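Local coordinates for methanol--corrinoid protein co-methyltransferase (Methanosarcina barkeri, PDB 2I2X) that transfers the methyl group of methanol to the cob(I)amide carried by its partner corrinoid protein MtaC, a zinc-dependent step of methanogenesis, at residues Y376-S381 and K394-E399; N273-A278 and A367-Y372; D68-M73 and T107-Y112. All coordinates share one frame; numbering follows the deposited sequence.

Contact 1: Y376-S381 and K394-E399; sequences YRVGQS and KNAAIE
Arg377 and Glu399 cross at about a right angle, and NE of the arginine, rather than its terminal nitrogens, makes the bond. The link from Arg377 NE to Glu399 OE2 is 2.7 Å long and almost perfectly straight (179°). OE2 lies in the guanidinium plane, at its edge, and accepts on the anti lone pair, while the carboxylate plane is turned 65° from that of the guanidinium. The bend of Glu399 at chi2 swings the carboxylate back alongside Ser381, whose CB lies 3.8 Å from Glu399 CG, and out to the arginine. Arg377 NH1 has a second acid, Glu406, further along the same partner helix.

Ser381 points its CB toward the other helix, yet its OG turns home, donating to Val378 O at 2.8 Å, in the carbonyl plane and on a lone pair of that oxygen. This satisfies the hydroxyl within its own helix, and OG rests 3.5 Å from Ala396 CA. Beside it, Val378 CG1 meets Ala396 CB at 3.9 Å. At the other end Asn395 ND2 donates to Ser381 O at 3.2 Å, nearly along the C=O axis although the N-H itself is bent from the line; the stronger partner of this nitrogen is Asp385 OD1, between the helices.

Ala396 and Ser381, small residues at the two nearest backbone pairs, fit the 8.5 Å axis separation of this roughly antiparallel helical hairpin (143°), part of the helical region accompanying MtaB's TIM barrel.

Contact 2: N273-A278 and A367-Y372; sequences NIIVKA and AYMLAY
Ile274 and Ile275, consecutive on the first turn of helix 273-280, present their side chains to the turn in which the chain passes from helix 365-368 into helix 372-383. The zinc ligand Cys269 lies shortly before helix 273-280, its side chain about 11 Å from that of Leu370. The contact is almost wholly apolar. Ile274 does most of it, dividing the work between its two branches. Its CG2 methyl lies 3.8 Å from Leu370 CD1, the two side chains meeting at a slant. The longer branch, with CG1 anti to the backbone N (chi1 178°) and a turn at chi2, carries CD1 to within 4.0 Å of Tyr372 CB. The tyrosine is met at its root, since the ring leads away and its hydroxyl bonds to Asp354. Ile275 reaches across with the end of its chain alone: CD1 rests 3.9 Å from Met369 SD, the two side chains at about a right angle, and the methionine is folded at both chi2 and chi3.

The polar element is a backbone carbonyl. Leu370 O lies 3.6 Å from Ile274 CG2, a van der Waals contact, and accepts a hydrogen bond from Gln305 NE2. Gln305 also takes the backbone N-H of Tyr372 on its OE1, so a single side-chain amide grips the turn on both sides of Ala371, the N-cap residue of helix 372-383. The isoleucines thus pack against a turn that is pinned by another part of the chain.

Helix 240-259 touches both sides of the contact, through Ala251 on Ile275 and Val244 on Met369. Helix 349-361 packs on Ala371 and Tyr372, while helix 372-383 sets Ala375 against both isoleucines.

Contact 3: D68-M73 and T107-Y112; sequences DVMERM and TIMEKY
Met70 lays its CB squarely over the ring of Tyr112, a CH-pi contact 3.5 Å from the centroid and only 9° off the ring normal. This is the tight part of the interface. The methionine then folds back on itself, bent at chi2 and chi3, and brings CE to 3.8 Å from Tyr112 CB; the two side chains slide past each other in opposite directions. Around this ring contact the fit is slacker: Met70 SD stands 4.3 Å from Met109 CG, and Met70 CG is 4.4 Å from Ile108 CG2.

The two helices run nearly parallel, 17° apart with axes 10.2 Å from each other, consistent with neighbouring outer helices of a TIM barrel. Strand 80-86 lies between them in the chain, and its Leu83 touches both Met70 and Met109 from the barrel side.

Toward the partly exposed side, packing gives way to one polar link. Tyr112 OH donates to Glu71 OE1 at 2.8 Å, on the anti lone pair, with the carboxylate plane turned 68° from the ring. OE1 comes in at the edge of that ring, near its plane. A leucine in place of Tyr112 would probably leave Glu71 OE1 without this donor and Met70 CB without its aromatic face. The other carboxylate oxygen, OE2, is held by Gln75 in the same helix.

Along the chain the three contacts follow in series: contact 3 first, then contact 2, then contact 1. Contact 3 joins the helices that precede and follow barrel strand 80-86 in the chain and stands alone, its centre 33 Å from that of contact 2 and 42 Å from that of contact 1, which lies on the opposite side of the chain's centre. Contacts 1 and 2, by contrast, are neighbours with centres 11 Å apart. Helix 372-383 starts in the turn of contact 2 and continues into contact 1, and Val378 meets both Ile275 and Met369. Packing thus passes from helix 273-280 through helix 372-383 to helix 389-409, which probably ties the barrel to the helical region.

Contact 1: Y376-S381 and K394-E399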
loop_
_atom_site.group_PDB
_atom_site.type_symbol
_atom_site.label_atom_id
_atom_site.label_comp_id
_atom_site.label_asym_id
_atom_site.label_seq_id
_atom_site.Cartn_x
_atom_site.Cartn_y
_atom_site.Cartn_z
ATOM N N TYR A 376 -6.113 24.787 17.385
ATOM C CA TYR A 376 -5.536 26.039 17.867
ATOM C C TYR A 376 -6.266 26.469 19.146
ATOM O O TYR A 376 -5.645 26.870 20.130
ATOM C CB TYR A 376 -5.644 27.135 16.790
ATOM C CG TYR A 376 -4.999 28.439 17.181
ATOM C CD1 TYR A 376 -5.728 29.447 17.852
ATOM C CD2 TYR A 376 -3.648 28.666 16.904
ATOM C CE1 TYR A 376 -5.095 30.661 18.249
ATOM C CE2 TYR A 376 -3.010 29.856 17.264
ATOM C CZ TYR A 376 -3.715 30.849 17.942
ATOM O OH TYR A 376 -3.029 32.002 18.282
ATOM N N ARG A 377 -7.586 26.377 19.113
ATOM C CA ARG A 377 -8.426 26.745 20.247
ATOM C C ARG A 377 -8.069 25.877 21.474
ATOM O O ARG A 377 -7.911 26.404 22.586
ATOM C CB ARG A 377 -9.901 26.629 19.857
ATOM C CG ARG A 377 -10.896 26.918 20.941
ATOM C CD ARG A 377 -12.337 26.781 20.447
ATOM N NE ARG A 377 -13.310 26.694 21.546
ATOM C CZ ARG A 377 -14.642 26.644 21.389
ATOM N NH1 ARG A 377 -15.192 26.664 20.177
ATOM N NH2 ARG A 377 -15.437 26.554 22.453
ATOM N N VAL A 378 -7.898 24.571 21.263
ATOM C CA VAL A 378 -7.486 23.684 22.337
ATOM C C VAL A 378 -6.111 24.087 22.804
ATOM O O VAL A 378 -5.864 24.139 23.986
ATOM C CB VAL A 378 -7.509 22.207 21.930
ATOM C CG1 VAL A 378 -6.823 21.331 22.996
ATOM C CG2 VAL A 378 -8.947 21.748 21.683
ATOM N N GLY A 379 -5.239 24.428 21.860
ATOM C CA GLY A 379 -3.974 25.109 22.159
ATOM C C GLY A 379 -4.099 26.276 23.152
ATOM O O GLY A 379 -3.311 26.347 24.115
ATOM N N GLN A 380 -5.065 27.177 22.924
ATOM C CA GLN A 380 -5.239 28.380 23.763
ATOM C C GLN A 380 -5.668 28.014 25.196
ATOM O O GLN A 380 -5.307 28.701 26.172
ATOM C CB GLN A 380 -6.270 29.357 23.175
ATOM C CG GLN A 380 -5.800 30.157 21.983
ATOM C CD GLN A 380 -6.945 30.856 21.243
ATOM O OE1 GLN A 380 -7.979 30.246 20.935
ATOM N NE2 GLN A 380 -6.754 32.132 20.935
ATOM N N SER A 381 -6.424 26.927 25.310
ATOM C CA SER A 381 -6.982 26.540 26.580
ATOM C C SER A 381 -5.877 25.927 27.428
ATOM O O SER A 381 -5.929 25.969 28.669
ATOM C CB SER A 381 -8.153 25.569 26.392
ATOM O OG SER A 381 -7.691 24.262 26.132
ATOM N N LYS A 394 -6.839 19.485 32.099
ATOM C CA LYS A 394 -8.283 19.551 32.324
ATOM C C LYS A 394 -8.916 20.592 31.390
ATOM O O LYS A 394 -9.988 20.331 30.837
ATOM C CB LYS A 394 -8.597 19.833 33.783
ATOM C CG LYS A 394 -10.075 19.816 34.156
ATOM C CD LYS A 394 -10.255 19.548 35.669
ATOM C CE LYS A 394 -9.980 20.804 36.573
ATOM N NZ LYS A 394 -10.865 21.992 36.263
ATOM N N ASN A 395 -8.257 21.746 31.200
ATOM C CA ASN A 395 -8.789 22.794 30.330
ATOM C C ASN A 395 -9.004 22.228 28.908
ATOM O O ASN A 395 -10.043 22.455 28.285
ATOM C CB ASN A 395 -7.850 24.014 30.273
ATOM C CG ASN A 395 -7.768 24.798 31.623
ATOM O OD1 ASN A 395 -8.560 24.585 32.546
ATOM N ND2 ASN A 395 -6.803 25.706 31.710
ATOM N N ALA A 396 -8.039 21.449 28.434
ATOM C CA ALA A 396 -8.054 20.939 27.083
ATOM C C ALA A 396 -9.222 19.987 26.933
ATOM O O ALA A 396 -9.984 20.069 25.963
ATOM C CB ALA A 396 -6.715 20.251 26.739
ATOM N N ALA A 397 -9.376 19.100 27.899
ATOM C CA ALA A 397 -10.464 18.139 27.919
ATOM C C ALA A 397 -11.830 18.822 27.893
ATOM O O ALA A 397 -12.735 18.379 27.180
ATOM C CB ALA A 397 -10.329 17.250 29.172
ATOM N N ILE A 398 -11.981 19.905 28.661
ATOM C CA ILE A 398 -13.275 20.608 28.745
ATOM C C ILE A 398 -13.514 21.445 27.498
ATOM O O ILE A 398 -14.646 21.544 27.018
ATOM C CB ILE A 398 -13.409 21.472 30.043
ATOM C CG1 ILE A 398 -13.584 20.553 31.266
ATOM C CG2 ILE A 398 -14.597 22.453 29.935
ATOM C CD1 ILE A 398 -13.351 21.264 32.628
ATOM N N GLU A 399 -12.442 22.062 26.999
ATOM C CA GLU A 399 -12.501 22.827 25.769
ATOM C C GLU A 399 -12.877 21.910 24.601
ATOM O O GLU A 399 -13.636 22.298 23.700
ATOM C CB GLU A 399 -11.160 23.493 25.485
ATOM C CG GLU A 399 -11.230 24.569 24.419
ATOM C CD GLU A 399 -11.872 25.859 24.899
ATOM O OE1 GLU A 399 -11.866 26.136 26.130
ATOM O OE2 GLU A 399 -12.375 26.606 24.029
#

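Contact 2: N273-A278 and A367-Y372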
loop_
_atom_site.group_PDB
_atom_site.type_symbol
_atom_site.label_atom_id
_atom_site.label_comp_id
_atom_site.label_asym_id
_atom_site.label_seq_id
_atom_site.Cartn_x
_atom_site.Cartn_y
_atom_site.Cartn_z
ATOM N N ASN A 273 -0.208 16.242 17.513
ATOM C CA ASN A 273 0.852 17.170 17.075
ATOM C C ASN A 273 0.308 18.459 16.471
ATOM O O ASN A 273 0.988 19.510 16.501
ATOM C CB ASN A 273 1.826 16.517 16.095
ATOM C CG ASN A 273 2.728 15.486 16.751
ATOM O OD1 ASN A 273 2.823 15.402 17.985
ATOM N ND2 ASN A 273 3.373 14.658 15.923
ATOM N N ILE A 274 -0.907 18.405 15.929
ATOM C CA ILE A 274 -1.470 19.638 15.376
ATOM C C ILE A 274 -1.654 20.692 16.512
ATOM O O ILE A 274 -1.298 21.882 16.367
ATOM C CB ILE A 274 -2.757 19.391 14.539
ATOM C CG1 ILE A 274 -3.341 20.704 14.011
ATOM C CG2 ILE A 274 -3.826 18.624 15.364
ATOM C CD1 ILE A 274 -2.504 21.437 13.031
ATOM N N ILE A 275 -2.202 20.251 17.641
ATOM C CA ILE A 275 -2.281 21.130 18.803
ATOM C C ILE A 275 -0.878 21.581 19.217
ATOM O O ILE A 275 -0.676 22.741 19.470
ATOM C CB ILE A 275 -3.013 20.454 19.959
ATOM C CG1 ILE A 275 -4.439 20.117 19.542
ATOM C CG2 ILE A 275 -3.058 21.365 21.157
ATOM C CD1 ILE A 275 -5.053 18.999 20.327
ATOM N N VAL A 276 0.087 20.670 19.235
ATOM C CA VAL A 276 1.441 20.964 19.707
ATOM C C VAL A 276 2.159 21.995 18.842
ATOM O O VAL A 276 2.872 22.877 19.361
ATOM C CB VAL A 276 2.281 19.651 19.849
ATOM C CG1 VAL A 276 3.730 19.952 20.172
ATOM C CG2 VAL A 276 1.691 18.740 20.934
ATOM N N LYS A 277 1.939 21.890 17.525
ATOM C CA LYS A 277 2.481 22.819 16.547
ATOM C C LYS A 277 1.934 24.199 16.783
ATOM O O LYS A 277 2.705 25.160 16.787
ATOM C CB LYS A 277 2.176 22.381 15.109
ATOM C CG LYS A 277 2.815 23.306 14.073
ATOM C CD LYS A 277 2.834 22.715 12.695
ATOM C CE LYS A 277 3.556 23.612 11.668
ATOM N NZ LYS A 277 3.566 22.923 10.353
ATOM N N ALA A 278 0.618 24.308 16.955
ATOM C CA ALA A 278 -0.011 25.602 17.276
ATOM C C ALA A 278 0.607 26.282 18.513
ATOM O O ALA A 278 0.802 27.494 18.523
ATOM C CB ALA A 278 -1.524 25.447 17.461
ATOM N N ALA A 367 -12.053 13.848 14.362
ATOM C CA ALA A 367 -11.484 14.628 13.294
ATOM C C ALA A 367 -11.838 16.099 13.513
ATOM O O ALA A 367 -10.957 16.992 13.426
ATOM C CB ALA A 367 -11.984 14.122 11.973
ATOM N N TYR A 368 -13.116 16.343 13.820
ATOM C CA TYR A 368 -13.600 17.681 14.098
ATOM C C TYR A 368 -12.678 18.506 15.015
ATOM O O TYR A 368 -12.345 19.653 14.701
ATOM C CB TYR A 368 -15.015 17.622 14.702
ATOM C CG TYR A 368 -15.681 18.975 14.716
ATOM C CD1 TYR A 368 -16.410 19.418 13.605
ATOM C CD2 TYR A 368 -15.554 19.830 15.816
ATOM C CE1 TYR A 368 -16.986 20.668 13.568
ATOM C CE2 TYR A 368 -16.160 21.108 15.795
ATOM C CZ TYR A 368 -16.864 21.509 14.661
ATOM O OH TYR A 368 -17.462 22.731 14.610
ATOM N N MET A 369 -12.286 17.929 16.151
ATOM C CA MET A 369 -11.421 18.603 17.116
ATOM C C MET A 369 -10.029 18.846 16.549
ATOM O O MET A 369 -9.375 19.827 16.881
ATOM C CB MET A 369 -11.326 17.772 18.401
ATOM C CG MET A 369 -10.581 18.452 19.577
ATOM S SD MET A 369 -8.776 18.171 19.588
ATOM C CE MET A 369 -8.694 16.586 20.389
ATOM N N LEU A 370 -9.569 17.962 15.685
ATOM C CA LEU A 370 -8.200 18.037 15.219
ATOM C C LEU A 370 -8.042 19.021 14.073
ATOM O O LEU A 370 -6.916 19.346 13.687
ATOM C CB LEU A 370 -7.729 16.644 14.807
ATOM C CG LEU A 370 -6.700 15.920 15.685
ATOM C CD1 LEU A 370 -6.568 16.511 17.024
ATOM C CD2 LEU A 370 -6.974 14.471 15.747
ATOM N N ALA A 371 -9.169 19.499 13.535
ATOM C CA ALA A 371 -9.167 20.563 12.511
ATOM C C ALA A 371 -8.401 21.810 13.017
ATOM O O ALA A 371 -8.612 22.253 14.132
ATOM C CB ALA A 371 -10.578 20.914 12.119
ATOM N N TYR A 372 -7.489 22.336 12.207
ATOM C CA TYR A 372 -6.471 23.256 12.695
ATOM C C TYR A 372 -7.059 24.461 13.438
ATOM O O TYR A 372 -6.432 24.950 14.377
ATOM C CB TYR A 372 -5.499 23.686 11.575
ATOM C CG TYR A 372 -6.119 24.650 10.583
ATOM C CD1 TYR A 372 -6.831 24.176 9.477
ATOM C CD2 TYR A 372 -6.037 26.052 10.782
ATOM C CE1 TYR A 372 -7.433 25.071 8.579
ATOM C CE2 TYR A 372 -6.643 26.951 9.898
ATOM C CZ TYR A 372 -7.339 26.461 8.795
ATOM O OH TYR A 372 -7.951 27.346 7.913
#

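Contact 3: D68-M73 and T107-Y112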
loop_
_atom_site.group_PDB
_atom_site.type_symbol
_atom_site.label_atom_id
_atom_site.label_comp_id
_atom_site.label_asym_id
_atom_site.label_seq_id
_atom_site.Cartn_x
_atom_site.Cartn_y
_atom_site.Cartn_z
ATOM N N ASP A 68 16.302 -0.081 -0.967
ATOM C CA ASP A 68 15.066 -0.042 -1.762
ATOM C C ASP A 68 14.372 1.329 -1.825
ATOM O O ASP A 68 13.905 1.772 -2.894
ATOM C CB ASP A 68 14.088 -1.087 -1.246
ATOM C CG ASP A 68 14.480 -2.488 -1.651
ATOM O OD1 ASP A 68 15.521 -2.650 -2.340
ATOM O OD2 ASP A 68 13.756 -3.434 -1.271
ATOM N N VAL A 69 14.326 1.980 -0.673
ATOM C CA VAL A 69 13.813 3.324 -0.523
ATOM C C VAL A 69 14.645 4.348 -1.305
ATOM O O VAL A 69 14.085 5.132 -2.088
ATOM C CB VAL A 69 13.815 3.743 0.986
ATOM C CG1 VAL A 69 13.405 5.193 1.127
ATOM C CG2 VAL A 69 12.914 2.838 1.810
ATOM N N MET A 70 15.963 4.375 -1.098
ATOM C CA MET A 70 16.768 5.407 -1.764
ATOM C C MET A 70 16.674 5.233 -3.310
ATOM O O MET A 70 16.525 6.193 -4.058
ATOM C CB MET A 70 18.232 5.400 -1.286
ATOM C CG MET A 70 18.459 5.650 0.240
ATOM S SD MET A 70 17.736 7.201 0.857
ATOM C CE MET A 70 18.547 8.478 -0.115
ATOM N N GLU A 71 16.738 3.990 -3.756
ATOM C CA GLU A 71 16.689 3.679 -5.158
ATOM C C GLU A 71 15.376 4.229 -5.731
ATOM O O GLU A 71 15.388 4.982 -6.700
ATOM C CB GLU A 71 16.861 2.156 -5.362
ATOM C CG GLU A 71 16.928 1.681 -6.820
ATOM C CD GLU A 71 18.086 2.288 -7.634
ATOM O OE1 GLU A 71 19.096 2.757 -7.033
ATOM O OE2 GLU A 71 17.959 2.283 -8.892
ATOM N N ARG A 72 14.254 3.932 -5.085
ATOM C CA ARG A 72 12.997 4.410 -5.602
ATOM C C ARG A 72 12.927 5.924 -5.693
ATOM O O ARG A 72 12.444 6.462 -6.681
ATOM C CB ARG A 72 11.810 3.909 -4.788
ATOM C CG ARG A 72 10.508 4.249 -5.528
ATOM C CD ARG A 72 10.360 3.342 -6.807
ATOM N NE ARG A 72 9.010 2.859 -6.729
ATOM C CZ ARG A 72 8.626 1.602 -6.744
ATOM N NH1 ARG A 72 9.466 0.624 -6.977
ATOM N NH2 ARG A 72 7.349 1.350 -6.583
ATOM N N MET A 73 13.381 6.610 -4.649
ATOM C CA MET A 73 13.276 8.055 -4.597
ATOM C C MET A 73 13.994 8.673 -5.789
ATOM O O MET A 73 13.466 9.598 -6.401
ATOM C CB MET A 73 13.830 8.613 -3.283
ATOM C CG MET A 73 13.017 8.281 -2.017
ATOM S SD MET A 73 11.242 8.595 -2.170
ATOM C CE MET A 73 11.277 10.230 -1.623
ATOM N N THR A 107 25.296 4.729 6.032
ATOM C CA THR A 107 26.331 4.460 5.041
ATOM C C THR A 107 25.704 4.468 3.635
ATOM O O THR A 107 26.201 5.136 2.734
ATOM C CB THR A 107 27.079 3.111 5.321
ATOM O OG1 THR A 107 27.732 3.148 6.608
ATOM C CG2 THR A 107 28.101 2.803 4.219
ATOM N N ILE A 108 24.604 3.741 3.466
ATOM C CA ILE A 108 23.911 3.700 2.181
ATOM C C ILE A 108 23.350 5.087 1.814
ATOM O O ILE A 108 23.496 5.540 0.662
ATOM C CB ILE A 108 22.803 2.638 2.194
ATOM C CG1 ILE A 108 23.436 1.238 2.207
ATOM C CG2 ILE A 108 21.811 2.855 1.057
ATOM C CD1 ILE A 108 22.545 0.167 2.799
ATOM N N MET A 109 22.753 5.760 2.799
ATOM C CA MET A 109 22.153 7.078 2.596
ATOM C C MET A 109 23.185 8.056 2.105
ATOM O O MET A 109 22.881 8.885 1.237
ATOM C CB MET A 109 21.483 7.608 3.881
ATOM C CG MET A 109 20.234 6.837 4.305
ATOM S SD MET A 109 19.516 7.475 5.839
ATOM C CE MET A 109 18.670 6.010 6.369
ATOM N N GLU A 110 24.403 7.955 2.644
ATOM C CA GLU A 110 25.552 8.793 2.195
ATOM C C GLU A 110 25.932 8.498 0.764
ATOM O O GLU A 110 26.116 9.424 -0.021
ATOM C CB GLU A 110 26.773 8.631 3.092
ATOM C CG GLU A 110 26.695 9.499 4.344
ATOM C CD GLU A 110 27.425 8.939 5.592
ATOM O OE1 GLU A 110 27.833 7.762 5.651
ATOM O OE2 GLU A 110 27.570 9.715 6.550
ATOM N N LYS A 111 26.033 7.220 0.415
ATOM C CA LYS A 111 26.358 6.868 -0.948
ATOM C C LYS A 111 25.365 7.548 -1.941
ATOM O O LYS A 111 25.797 8.114 -2.954
ATOM C CB LYS A 111 26.444 5.336 -1.121
ATOM C CG LYS A 111 26.784 4.862 -2.565
ATOM C CD LYS A 111 26.479 3.359 -2.843
ATOM C CE LYS A 111 26.272 3.029 -4.381
ATOM N NZ LYS A 111 24.811 3.032 -4.858
ATOM N N TYR A 112 24.059 7.527 -1.631
ATOM C CA TYR A 112 23.049 8.124 -2.505
ATOM C C TYR A 112 23.109 9.631 -2.497
ATOM O O TYR A 112 22.971 10.260 -3.547
ATOM C CB TYR A 112 21.630 7.663 -2.155
ATOM C CG TYR A 112 21.272 6.352 -2.781
ATOM C CD1 TYR A 112 21.680 5.145 -2.196
ATOM C CD2 TYR A 112 20.549 6.303 -3.990
ATOM C CE1 TYR A 112 21.374 3.935 -2.769
ATOM C CE2 TYR A 112 20.244 5.089 -4.587
ATOM C CZ TYR A 112 20.654 3.906 -3.962
ATOM O OH TYR A 112 20.352 2.690 -4.525
#